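Local coordinates for fructosyl amine:oxygen oxidoreductase (Neosartorya fumigata, PDB 4WCT), which probably catalyses the FAD-dependent oxidation of fructosyl amines (Amadori products), releasing the amine from its sugar, at residues F91-T95 with M391-I396; Y111-F117 with K173-I179; L246-K250 with R314-E318. All blocks are in the same frame, centred on the assembly; numbering follows the deposited sequence. Where two conformers were deposited one is given.

Interactions 1 and 2 are neighbours, the first buried and the second partly buried, with centres 14 Å apart, and touch where M391 CA meets I179 CD1 at 4.1 Å. Both involve helix 86-102, which supplies one segment of interaction 1 and packs W102 and L99 against interaction 2. Interaction 1 lies beside FAD and is made of van der Waals contacts of aromatic, sulfur and amide groups plus one bridging water, without a direct hydrogen bond across it. Interaction 2 is an antiparallel strand pair, joined by backbone bonds and an aromatic stack. Interaction 3 lies at the surface, about 22 Å from interaction 2 between nearest atoms, and joins two loops through charged and amide side chains.

Interaction 1: residues F91-T95 with M391-I396; sequences FSTFT and MQMPTI. With FAD (flavin-adenine dinucleotide), chain C.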
# COMPACT_ATOMS: atom_id res chain seq x y z
N PHE A 91 5.90 3.99 13.38
CA PHE A 91 6.03 4.04 11.93
C PHE A 91 7.50 4.15 11.51
O PHE A 91 7.94 3.45 10.59
CB PHE A 91 5.18 5.14 11.33
CG PHE A 91 5.09 5.07 9.84
CD1 PHE A 91 4.36 4.05 9.23
CD2 PHE A 91 5.80 5.95 9.05
CE1 PHE A 91 4.33 3.93 7.85
CE2 PHE A 91 5.69 5.90 7.67
CZ PHE A 91 5.00 4.86 7.07
N SER A 92 8.25 4.99 12.21
CA SER A 92 9.67 5.19 11.91
C SER A 92 10.47 3.93 12.20
O SER A 92 11.45 3.65 11.51
CB SER A 92 10.24 6.34 12.73
OG SER A 92 9.81 7.58 12.23
N THR A 93 10.02 3.16 13.18
CA THR A 93 10.63 1.84 13.43
C THR A 93 10.43 0.88 12.25
O THR A 93 11.40 0.26 11.75
CB THR A 93 10.06 1.20 14.70
OG1 THR A 93 10.32 2.06 15.82
CG2 THR A 93 10.65 -0.18 14.92
N PHE A 94 9.21 0.86 11.72
CA PHE A 94 8.93 0.07 10.50
C PHE A 94 9.78 0.55 9.32
O PHE A 94 10.44 -0.26 8.66
CB PHE A 94 7.46 0.13 10.13
CG PHE A 94 6.58 -0.73 11.00
CD1 PHE A 94 6.63 -2.11 10.90
CD2 PHE A 94 5.61 -0.16 11.79
CE1 PHE A 94 5.76 -2.91 11.61
CE2 PHE A 94 4.80 -0.95 12.58
CZ PHE A 94 4.82 -2.33 12.45
N THR A 95 9.77 1.85 9.05
CA THR A 95 10.51 2.35 7.85
C THR A 95 12.03 2.33 7.98
O THR A 95 12.73 2.18 7.00
CB THR A 95 10.05 3.75 7.39
OG1 THR A 95 10.19 4.73 8.43
CG2 THR A 95 8.58 3.69 6.96
N MET A 391 5.99 0.02 0.87
CA MET A 391 7.38 0.29 1.21
C MET A 391 7.90 -0.60 2.34
O MET A 391 9.13 -0.74 2.51
CB MET A 391 7.60 1.76 1.56
CG MET A 391 7.02 2.16 2.89
SD MET A 391 7.24 3.90 3.33
CE MET A 391 6.00 4.68 2.30
N GLN A 392 7.00 -1.27 3.05
CA GLN A 392 7.35 -2.17 4.13
C GLN A 392 7.72 -3.58 3.61
O GLN A 392 8.10 -4.43 4.42
CB GLN A 392 6.16 -2.35 5.10
CG GLN A 392 5.45 -1.06 5.53
CD GLN A 392 6.36 -0.03 6.17
OE1 GLN A 392 7.41 -0.37 6.74
NE2 GLN A 392 5.96 1.25 6.09
N MET A 393 7.62 -3.83 2.31
CA MET A 393 7.70 -5.18 1.75
C MET A 393 8.87 -6.02 2.26
O MET A 393 8.69 -7.20 2.54
CB MET A 393 7.71 -5.17 0.23
CG MET A 393 7.40 -6.53 -0.37
SD MET A 393 7.69 -6.59 -2.15
CE MET A 393 6.47 -5.40 -2.69
N PRO A 394 10.10 -5.44 2.32
CA PRO A 394 11.24 -6.31 2.63
C PRO A 394 11.18 -6.88 4.06
O PRO A 394 11.70 -7.98 4.29
CB PRO A 394 12.44 -5.38 2.51
CG PRO A 394 11.98 -4.25 1.65
CD PRO A 394 10.53 -4.07 2.03
N THR A 395 10.57 -6.15 4.99
CA THR A 395 10.70 -6.41 6.42
C THR A 395 9.38 -6.72 7.09
O THR A 395 9.37 -7.23 8.20
CB THR A 395 11.35 -5.19 7.13
OG1 THR A 395 10.83 -3.96 6.56
CG2 THR A 395 12.84 -5.23 6.94
N ILE A 396 8.27 -6.43 6.43
CA ILE A 396 6.97 -6.60 7.10
C ILE A 396 6.71 -8.07 7.48
O ILE A 396 6.21 -8.37 8.57
CB ILE A 396 5.82 -6.01 6.27
CG1 ILE A 396 4.57 -5.82 7.16
CG2 ILE A 396 5.56 -6.88 5.07
CD1 ILE A 396 4.65 -4.64 8.09
PA FAD C . -2.16 -6.56 -1.31
O1A FAD C . -0.78 -6.24 -1.81
O2A FAD C . -3.36 -5.94 -1.94
O5B FAD C . -2.28 -8.12 -1.36
C5B FAD C . -3.50 -8.75 -0.94
C4B FAD C . -3.55 -10.14 -1.58
O4B FAD C . -4.66 -10.89 -1.00
C3B FAD C . -3.76 -10.12 -3.09
O3B FAD C . -2.74 -10.85 -3.78
C2B FAD C . -5.13 -10.78 -3.27
O2B FAD C . -5.33 -11.47 -4.50
C1B FAD C . -5.23 -11.67 -2.03
N9A FAD C . -6.63 -11.99 -1.68
C8A FAD C . -7.71 -11.19 -1.79
N7A FAD C . -8.83 -11.86 -1.44
C5A FAD C . -8.42 -13.09 -1.01
C6A FAD C . -9.09 -14.30 -0.57
N6A FAD C . -10.43 -14.33 -0.43
N1A FAD C . -8.31 -15.38 -0.34
C2A FAD C . -6.98 -15.38 -0.45
N3A FAD C . -6.30 -14.30 -0.89
C4A FAD C . -6.98 -13.17 -1.18
N1 FAD C . 2.20 2.16 -0.11
C2 FAD C . 3.48 2.67 0.02
O2 FAD C . 4.18 2.20 0.90
N3 FAD C . 3.97 3.55 -0.86
C4 FAD C . 3.21 4.10 -1.82
O4 FAD C . 3.63 4.95 -2.66
C4X FAD C . 1.84 3.63 -2.00
N5 FAD C . 1.05 4.15 -2.98
C5X FAD C . -0.13 3.51 -3.26
C6 FAD C . -0.87 3.84 -4.39
C7 FAD C . -2.10 3.26 -4.61
C7M FAD C . -2.84 3.58 -5.86
C8 FAD C . -2.59 2.24 -3.67
C8M FAD C . -3.89 1.55 -3.87
C9 FAD C . -1.83 1.83 -2.61
C9A FAD C . -0.63 2.46 -2.34
N10 FAD C . 0.11 2.11 -1.20
C10 FAD C . 1.40 2.63 -1.07
C1' FAD C . -0.32 1.16 -0.19
C2' FAD C . 0.22 -0.24 -0.43
O2' FAD C . -0.02 -0.55 -1.80
C3' FAD C . -0.53 -1.22 0.49
O3' FAD C . -0.56 -0.70 1.83
C4' FAD C . 0.10 -2.61 0.48
O4' FAD C . 0.40 -2.99 -0.87
C5' FAD C . -0.91 -3.59 1.06
O5' FAD C . -0.32 -4.89 1.10
P FAD C . -1.23 -6.16 1.45
O1P FAD C . -0.35 -7.39 1.37
O2P FAD C . -1.99 -5.83 2.71
O3P FAD C . -2.29 -6.19 0.24
O HOH W 1 8.94 -2.49 7.83
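Behind M391, a residue of the FAD pocket, F91, F94 and T95 of helix 86-102 pack on M391, Q392 and I396. The backbone N of M391 donates to FAD O2 at 2.8 Å, with an N-H...O angle of 164°. Its side chain runs beside FAD O2, and the bend at chi3 keeps CE 3.4 Å from that oxygen while SD rests 3.9 Å from T95 CG2.

The Q392 amide touches both F91 and F94. Its chain folds at chi2 (-57°), carrying the amide in among the helix side chains: NE2 is 3.6 Å from F91 CE1, and OE1 is 3.4 Å from F94 CB. The amide and the F91 ring are inclined to each other by 70°. No direct hydrogen bond crosses here, yet both amide atoms have partners. NE2 bonds to N388 O, and OE1 accepts from a water that also donates to F94 O and bonds T395 OG1, so a single water ties three groups across the contact.

Beyond it, F94 CE1 packs on I396 CD1 at 4.1 Å. The F94 ring also meets F399 and F368 edge-to-face, T95 OG1 bonds H76 ND1, and I396 reaches W36 and S39, placing this seam between helix 86-102, helix 393-404 and helix 35-46.

Interaction 2: residues Y111-F117 with K173-I179; sequences YFHETGF and KSGAGWI
H113 and W178 stack on one face of an antiparallel strand pair, and the H113 side chain can be followed outward over the indole. Its CB sits above the five-membered ring, 3.7 Å from the centroid and 18° off the normal, a CH-pi contact. CG comes next, over the CZ2-CE2 side of the six-membered ring, and CD2 reaches 3.4 Å from W178 CH2. NE2, at the far end, still lies close to W178 CH2. The two rings form an offset stack, centroids 4.0 Å apart and planes at 23°. On the tryptophan side chi1 is 65°, which places CG between the backbone N and carbonyl carbon and lays the indole beneath its partner. T115 OG1 approaches the indole edge at CD1; this hydroxyl bonds L275 O, and W178 NE1 bonds E288 OE2.

The same residues make the hydrogen-bonded pair of the backbone: H113 N gives to W178 O at 2.8 Å, almost straight on to the carbonyl, and W178 N returns a bond to H113 O. F112 and I179, the adjoining non-hydrogen-bonded pair, meet on the other face through CD1 and CG2. G177 CA comes close to H113 O in a CA-H...O contact at 3.3 Å.

Past the strand end, E114 stretches its extended chain so that OE2 takes G175 N on the anti lone pair at 2.6 Å, and G116 N bonds A176 O from above the carbonyl plane.

Strand 176-179 is the middle one of a three-stranded antiparallel sheet between 112-113 and 72-75, where G177 bonds M74; helix 86-102 packs against F112 and I179, and helix 181-194 against Y111.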
# COMPACT_ATOMS: atom_id res chain seq x y z
N TYR A 111 15.55 -3.52 -6.48
CA TYR A 111 14.29 -2.87 -6.84
C TYR A 111 14.07 -1.54 -6.12
O TYR A 111 13.02 -0.90 -6.29
CB TYR A 111 13.14 -3.85 -6.55
CG TYR A 111 13.30 -5.16 -7.29
CD1 TYR A 111 13.44 -5.16 -8.67
CD2 TYR A 111 13.65 -6.33 -6.60
CE1 TYR A 111 13.70 -6.34 -9.35
CE2 TYR A 111 13.97 -7.49 -7.28
CZ TYR A 111 14.08 -7.47 -8.64
OH TYR A 111 14.32 -8.65 -9.34
N PHE A 112 15.06 -1.09 -5.35
CA PHE A 112 14.97 0.22 -4.67
C PHE A 112 15.84 1.24 -5.35
O PHE A 112 16.97 0.94 -5.71
CB PHE A 112 15.38 0.12 -3.21
CG PHE A 112 15.46 1.43 -2.48
CD1 PHE A 112 14.39 2.33 -2.48
CD2 PHE A 112 16.58 1.72 -1.70
CE1 PHE A 112 14.50 3.56 -1.80
CE2 PHE A 112 16.66 2.91 -0.97
CZ PHE A 112 15.61 3.81 -0.99
N HIS A 113 15.23 2.39 -5.66
CA HIS A 113 15.92 3.49 -6.34
C HIS A 113 15.92 4.74 -5.48
O HIS A 113 14.86 5.37 -5.30
CB HIS A 113 15.23 3.75 -7.67
CG HIS A 113 15.20 2.54 -8.55
ND1 HIS A 113 16.32 2.12 -9.24
CD2 HIS A 113 14.36 1.48 -8.55
CE1 HIS A 113 16.06 0.97 -9.83
NE2 HIS A 113 14.86 0.57 -9.44
N GLU A 114 17.06 5.03 -4.83
CA GLU A 114 17.11 6.04 -3.78
C GLU A 114 17.27 7.41 -4.43
O GLU A 114 18.31 8.06 -4.32
CB GLU A 114 18.21 5.76 -2.74
CG GLU A 114 18.13 6.63 -1.49
CD GLU A 114 19.12 6.21 -0.41
OE1 GLU A 114 19.86 5.25 -0.66
OE2 GLU A 114 19.19 6.87 0.64
N THR A 115 16.21 7.85 -5.10
CA THR A 115 16.27 9.05 -5.91
C THR A 115 15.81 10.32 -5.17
O THR A 115 15.89 11.43 -5.74
CB THR A 115 15.42 8.90 -7.16
OG1 THR A 115 14.07 8.65 -6.78
CG2 THR A 115 15.89 7.80 -8.06
N GLY A 116 15.21 10.14 -4.00
CA GLY A 116 14.72 11.25 -3.20
C GLY A 116 13.22 11.44 -3.34
O GLY A 116 12.57 10.72 -4.10
N PHE A 117 12.69 12.41 -2.60
CA PHE A 117 11.24 12.57 -2.46
C PHE A 117 10.93 14.02 -2.20
O PHE A 117 11.57 14.65 -1.34
CB PHE A 117 10.76 11.70 -1.29
CG PHE A 117 9.31 11.88 -0.89
CD1 PHE A 117 8.28 11.50 -1.72
CD2 PHE A 117 8.99 12.49 0.31
CE1 PHE A 117 6.95 11.59 -1.31
CE2 PHE A 117 7.67 12.59 0.72
CZ PHE A 117 6.65 12.13 -0.09
N LYS A 173 16.53 14.18 -0.00
CA LYS A 173 17.38 13.50 -0.97
C LYS A 173 17.72 12.03 -0.66
O LYS A 173 17.88 11.23 -1.57
CB LYS A 173 18.67 14.28 -1.13
CG LYS A 173 18.68 15.20 -2.33
CD LYS A 173 19.96 16.04 -2.37
CE LYS A 173 19.77 17.40 -1.71
NZ LYS A 173 20.38 18.49 -2.53
N SER A 174 18.11 11.77 0.58
CA SER A 174 18.61 10.46 0.99
C SER A 174 17.56 9.78 1.86
O SER A 174 16.86 10.44 2.63
CB SER A 174 19.90 10.65 1.80
OG SER A 174 20.91 11.17 0.97
N GLY A 175 17.46 8.45 1.79
CA GLY A 175 16.53 7.75 2.64
C GLY A 175 15.13 7.68 2.05
O GLY A 175 14.20 7.38 2.74
N ALA A 176 15.00 8.00 0.77
CA ALA A 176 13.70 8.05 0.12
C ALA A 176 13.88 7.90 -1.38
O ALA A 176 14.96 8.14 -1.94
CB ALA A 176 12.98 9.37 0.46
N GLY A 177 12.81 7.44 -2.04
CA GLY A 177 12.82 7.22 -3.47
C GLY A 177 11.65 6.36 -3.86
O GLY A 177 10.56 6.51 -3.30
N TRP A 178 11.86 5.46 -4.81
CA TRP A 178 10.81 4.59 -5.25
C TRP A 178 11.25 3.14 -5.34
O TRP A 178 12.45 2.82 -5.42
CB TRP A 178 10.24 5.07 -6.58
CG TRP A 178 11.20 5.03 -7.75
CD1 TRP A 178 11.99 6.04 -8.20
CD2 TRP A 178 11.32 3.98 -8.71
NE1 TRP A 178 12.65 5.66 -9.33
CE2 TRP A 178 12.30 4.37 -9.65
CE3 TRP A 178 10.76 2.71 -8.83
CZ2 TRP A 178 12.66 3.58 -10.75
CZ3 TRP A 178 11.18 1.89 -9.90
CH2 TRP A 178 12.08 2.34 -10.86
N ILE A 179 10.26 2.25 -5.28
CA ILE A 179 10.50 0.84 -5.38
C ILE A 179 9.72 0.23 -6.53
O ILE A 179 8.60 0.65 -6.83
CB ILE A 179 10.15 0.12 -4.05
CG1 ILE A 179 8.73 0.45 -3.63
CG2 ILE A 179 11.13 0.56 -2.97
CD1 ILE A 179 8.08 -0.59 -2.75

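Interaction 3: residues L246-K250 with R314-E318; sequences LDFKK and RPGQE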
# COMPACT_ATOMS: atom_id res chain seq x y z
N LEU A 246 -13.28 -12.06 8.05
CA LEU A 246 -13.30 -11.98 9.50
C LEU A 246 -14.10 -10.74 9.86
O LEU A 246 -14.02 -9.74 9.16
CB LEU A 246 -11.89 -11.87 10.05
CG LEU A 246 -11.70 -11.70 11.55
CD1 LEU A 246 -11.94 -13.05 12.22
CD2 LEU A 246 -10.32 -11.16 11.87
N ASP A 247 -14.78 -10.76 11.01
CA ASP A 247 -15.36 -9.55 11.56
C ASP A 247 -14.31 -8.70 12.28
O ASP A 247 -13.87 -9.04 13.37
CB ASP A 247 -16.52 -9.88 12.51
CG ASP A 247 -17.25 -8.64 13.01
OD1 ASP A 247 -16.89 -7.50 12.63
OD2 ASP A 247 -18.16 -8.82 13.86
N PHE A 248 -13.80 -7.70 11.57
CA PHE A 248 -12.78 -6.83 12.12
C PHE A 248 -13.35 -5.73 13.01
O PHE A 248 -12.60 -4.87 13.49
CB PHE A 248 -11.98 -6.21 10.97
CG PHE A 248 -10.87 -7.08 10.47
CD1 PHE A 248 -9.65 -7.08 11.11
CD2 PHE A 248 -11.06 -7.92 9.39
CE1 PHE A 248 -8.61 -7.86 10.65
CE2 PHE A 248 -10.03 -8.72 8.94
CZ PHE A 248 -8.81 -8.68 9.58
N LYS A 249 -14.66 -5.77 13.27
CA LYS A 249 -15.27 -4.84 14.24
C LYS A 249 -15.02 -3.40 13.82
O LYS A 249 -14.67 -2.54 14.63
CB LYS A 249 -14.74 -5.11 15.65
CG LYS A 249 -14.96 -6.55 16.10
CD LYS A 249 -16.45 -6.88 16.14
CE LYS A 249 -16.69 -8.24 16.79
NZ LYS A 249 -18.04 -8.79 16.47
N LYS A 250 -15.13 -3.16 12.51
CA LYS A 250 -14.95 -1.84 11.90
C LYS A 250 -13.52 -1.30 11.86
O LYS A 250 -13.32 -0.18 11.40
CB LYS A 250 -15.90 -0.80 12.49
CG LYS A 250 -17.35 -1.22 12.40
CD LYS A 250 -18.25 -0.10 12.93
CE LYS A 250 -19.70 -0.54 12.98
NZ LYS A 250 -20.57 0.59 13.46
N ARG A 314 -24.96 -5.98 9.81
CA ARG A 314 -25.28 -4.79 10.59
C ARG A 314 -26.39 -4.01 9.91
O ARG A 314 -26.16 -3.15 9.08
CB ARG A 314 -24.05 -3.90 10.78
CG ARG A 314 -22.90 -4.55 11.53
CD ARG A 314 -21.80 -3.53 11.81
NE ARG A 314 -20.66 -4.07 12.54
CZ ARG A 314 -19.71 -4.87 12.03
NH1 ARG A 314 -19.66 -5.17 10.74
NH2 ARG A 314 -18.79 -5.35 12.83
N PRO A 315 -27.65 -4.31 10.30
CA PRO A 315 -28.81 -3.66 9.70
C PRO A 315 -28.70 -2.14 9.69
O PRO A 315 -28.34 -1.55 10.69
CB PRO A 315 -29.98 -4.13 10.59
CG PRO A 315 -29.54 -5.47 11.08
CD PRO A 315 -28.03 -5.36 11.28
N GLY A 316 -28.99 -1.55 8.54
CA GLY A 316 -28.99 -0.14 8.36
C GLY A 316 -27.62 0.49 8.21
O GLY A 316 -27.52 1.71 8.12
N GLN A 317 -26.57 -0.34 8.23
CA GLN A 317 -25.20 0.19 8.12
C GLN A 317 -24.55 -0.21 6.81
O GLN A 317 -25.06 -1.05 6.09
CB GLN A 317 -24.35 -0.31 9.28
CG GLN A 317 -24.92 0.09 10.64
CD GLN A 317 -23.99 -0.22 11.78
OE1 GLN A 317 -22.79 0.03 11.69
NE2 GLN A 317 -24.53 -0.77 12.86
N GLU A 318 -23.47 0.49 6.49
CA GLU A 318 -22.74 0.33 5.23
C GLU A 318 -21.44 -0.38 5.50
O GLU A 318 -20.82 -0.17 6.54
CB GLU A 318 -22.36 1.69 4.63
CG GLU A 318 -23.48 2.69 4.42
CD GLU A 318 -22.94 4.07 4.08
OE1 GLU A 318 -23.15 4.46 2.94
OE2 GLU A 318 -22.23 4.71 4.91
O HOH W 2 -17.91 -7.24 9.71
O HOH W 3 -22.73 -1.11 15.01
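D247 reaches the edge of the R314 guanidinium, the two side chains coming from opposite directions. With CG opposite the backbone N (chi1 -174°), its carboxylate extends to the guanidinium, where OD1 and R314 NH2 form a salt bridge of 2.9 Å. The N-H...O angle is 151°, OD1 is met on its syn side and lies near the guanidinium plane, while the two flat groups stand 72° apart. A water links OD1 to R314 NH1, which also bridges to D311 OD2.

Two residues on, K249 adds its own bonds to the same carboxylate. Its backbone N donates to OD1 from above the carboxylate plane, closing an Asx turn, and its NZ forms a salt bridge to D247 OD2 at 2.6 Å. Two cations thus share one carboxylate, which would probably favour its ionised form.

K250 then extends beyond CG and passes over one face of the guanidinium with CG, while CE lies 3.7 Å from R314 NE. Its NZ continues to Q317 OE1 at 2.9 Å, slightly tilted from the amide's carbonyl plane; a second water connects NZ with Q317 NE2.

R314 and Q317 are the ends of a type II beta turn, closed by Q317 N to R314 O. A surface salt-bridge network of D247, K249 and R314, with the K250-Q317 hydrogen bond beside it, joins the Asx turn to this beta turn before strand 318-320.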